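Local coordinates for protein computational Design of Enzyme (Synthetic construct, PDB 3TP4) that is a computationally designed enzyme on a TIM-barrel scaffold related to glycosyl hydrolase family 26, probably built to carry an activated serine in a catalytic triad, at residues Asp246-Thr251 against Met319-Asn324. Residues are numbered along the deposited sequence; the frame is centred on the assembly and turned at random.
Sequences DTYDST and METGEN
Tyr248 reaches across to Thr321 and Gly322 with the end of its side chain alone. Its first bond, out to CB, runs alongside the other strand, and only the ring beyond it turns toward 319-324. CG lies anti to the carbonyl carbon (chi1 -82°), and the ring extends from there toward strand 318-321. The two backbones stay apart, with Tyr248 CA and Thr321 CA 9.0 Å from each other. CB and most of the ring stay well back; at the ring's far end, Tyr248 CZ is 4.5 Å from Gly322 N. OH is the atom that touches. Tyr248 OH lies 3.3 Å from Gly322 N, at too poor an angle for a hydrogen bond. It is 3.6 Å from Gly322 CA. Thr321 OG1 is 4.2 Å from Tyr248 OH and hydrogen-bonds to the backbone oxygen of Phe283.

The polar link runs through one water. It sits in the plane of the ring, 2.6 Å from Tyr248 OH, and donates to Glu320 O at 2.9 Å. This water thus ties the tyrosine to the backbone of Glu320, whose carboxylate bonds to His37. Glu320, His37 and Ser70 are placed as in a charge relay, and may be the designed triad. Both strands belong to the TIM-type barrel. The contact is small and buried, and its polar link depends on one water between a hydroxyl and a carbonyl, beside what is probably the designed active site.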
loop_
_atom_site.group_PDB
_atom_site.type_symbol
_atom_site.label_atom_id
_atom_site.label_comp_id
_atom_site.label_asym_id
_atom_site.label_seq_id
_atom_site.Cartn_x
_atom_site.Cartn_y
_atom_site.Cartn_z
ATOM N N ASP A 246 -5.864 8.784 2.537
ATOM C CA ASP A 246 -6.798 8.835 1.414
ATOM C C ASP A 246 -7.975 9.735 1.766
ATOM O O ASP A 246 -8.735 9.435 2.687
ATOM C CB ASP A 246 -7.307 7.428 1.087
ATOM C CG ASP A 246 -6.178 6.433 0.877
ATOM O OD1 ASP A 246 -5.219 6.750 0.144
ATOM O OD2 ASP A 246 -6.237 5.338 1.462
ATOM N N THR A 247 -8.126 10.832 1.030
ATOM C CA THR A 247 -9.166 11.800 1.331
ATOM C C THR A 247 -9.728 12.429 0.068
ATOM O O THR A 247 -9.007 13.110 -0.673
ATOM C CB THR A 247 -8.631 12.932 2.227
ATOM O OG1 THR A 247 -8.156 12.376 3.454
ATOM C CG2 THR A 247 -9.732 13.930 2.532
ATOM N N TYR A 248 -11.012 12.188 -0.179
ATOM C CA TYR A 248 -11.725 12.853 -1.260
ATOM C C TYR A 248 -12.707 13.838 -0.638
ATOM O O TYR A 248 -13.226 13.594 0.445
ATOM C CB TYR A 248 -12.460 11.842 -2.139
ATOM C CG TYR A 248 -11.588 11.173 -3.180
ATOM C CD1 TYR A 248 -10.238 10.943 -2.952
ATOM C CD2 TYR A 248 -12.114 10.787 -4.403
ATOM C CE1 TYR A 248 -9.436 10.335 -3.922
ATOM C CE2 TYR A 248 -11.323 10.178 -5.368
ATOM C CZ TYR A 248 -9.984 9.955 -5.121
ATOM O OH TYR A 248 -9.199 9.359 -6.091
ATOM N N ASP A 249 -12.935 14.963 -1.308
ATOM C CA ASP A 249 -13.872 15.974 -0.817
ATOM C C ASP A 249 -14.477 16.705 -2.001
ATOM O O ASP A 249 -13.822 16.864 -3.038
ATOM C CB ASP A 249 -13.170 16.965 0.124
ATOM C CG ASP A 249 -13.900 18.318 0.223
ATOM O OD1 ASP A 249 -14.780 18.484 1.101
ATOM O OD2 ASP A 249 -13.576 19.227 -0.574
ATOM N N SER A 250 -15.732 17.125 -1.864
ATOM C CA SER A 250 -16.374 17.927 -2.903
ATOM C C SER A 250 -16.879 19.281 -2.390
ATOM O O SER A 250 -17.512 20.025 -3.141
ATOM C CB SER A 250 -17.512 17.148 -3.583
ATOM O OG SER A 250 -18.566 16.915 -2.670
ATOM N N THR A 251 -16.598 19.604 -1.128
ATOM C CA THR A 251 -17.012 20.895 -0.563
ATOM C C THR A 251 -15.989 22.012 -0.773
ATOM O O THR A 251 -16.360 23.164 -0.997
ATOM C CB THR A 251 -17.314 20.820 0.949
ATOM O OG1 THR A 251 -16.087 20.732 1.689
ATOM C CG2 THR A 251 -18.201 19.622 1.275
HETATM N N MSE A 319 0.932 12.702 -4.286
HETATM C CA MSE A 319 -0.517 12.714 -4.133
HETATM C C MSE A 319 -1.143 12.256 -5.448
HETATM O O MSE A 319 -0.954 12.884 -6.490
HETATM C CB MSE A 319 -1.001 14.120 -3.778
HETATM C CG MSE A 319 -0.633 15.159 -4.814
HETATM SE SE MSE A 319 -0.872 16.964 -4.096
HETATM C CE MSE A 319 -2.806 16.946 -3.780
ATOM N N GLU A 320 -1.880 11.151 -5.393
ATOM C CA GLU A 320 -2.411 10.514 -6.589
ATOM C C GLU A 320 -3.929 10.670 -6.640
ATOM O O GLU A 320 -4.616 10.457 -5.635
ATOM C CB GLU A 320 -2.043 9.017 -6.598
ATOM C CG GLU A 320 -2.503 8.307 -7.875
ATOM C CD GLU A 320 -2.479 6.781 -7.745
ATOM O OE1 GLU A 320 -1.671 6.244 -6.952
ATOM O OE2 GLU A 320 -3.261 6.121 -8.459
ATOM N N THR A 321 -4.459 11.055 -7.797
ATOM C CA THR A 321 -5.909 11.156 -7.956
ATOM C C THR A 321 -6.425 10.070 -8.907
ATOM O O THR A 321 -5.640 9.348 -9.524
ATOM C CB THR A 321 -6.366 12.565 -8.413
ATOM O OG1 THR A 321 -7.739 12.778 -8.038
ATOM C CG2 THR A 321 -6.229 12.716 -9.925
ATOM N N GLY A 322 -7.744 9.966 -9.023
ATOM C CA GLY A 322 -8.362 8.778 -9.588
ATOM C C GLY A 322 -8.372 8.627 -11.103
ATOM O O GLY A 322 -7.988 9.528 -11.855
ATOM N N GLU A 323 -8.853 7.471 -11.548
ATOM C CA GLU A 323 -8.835 7.114 -12.963
ATOM C C GLU A 323 -9.822 7.935 -13.808
ATOM O O GLU A 323 -10.930 8.241 -13.373
ATOM C CB GLU A 323 -9.137 5.612 -13.110
ATOM C CG GLU A 323 -8.877 5.046 -14.504
ATOM C CD GLU A 323 -8.859 3.519 -14.510
ATOM O OE1 GLU A 323 -9.490 2.920 -13.615
ATOM O OE2 GLU A 323 -8.205 2.922 -15.394
ATOM N N ASN A 324 -9.416 8.284 -15.022
ATOM C CA ASN A 324 -10.310 8.973 -15.946
ATOM C C ASN A 324 -11.094 7.974 -16.823
ATOM O O ASN A 324 -10.735 7.735 -17.967
ATOM C CB ASN A 324 -9.521 9.947 -16.819
ATOM C CG ASN A 324 -9.337 11.306 -16.158
ATOM O OD1 ASN A 324 -9.390 11.425 -14.938
ATOM N ND2 ASN A 324 -9.152 12.338 -16.968
HETATM O O HOH W 1 -6.779 8.489 -5.871
#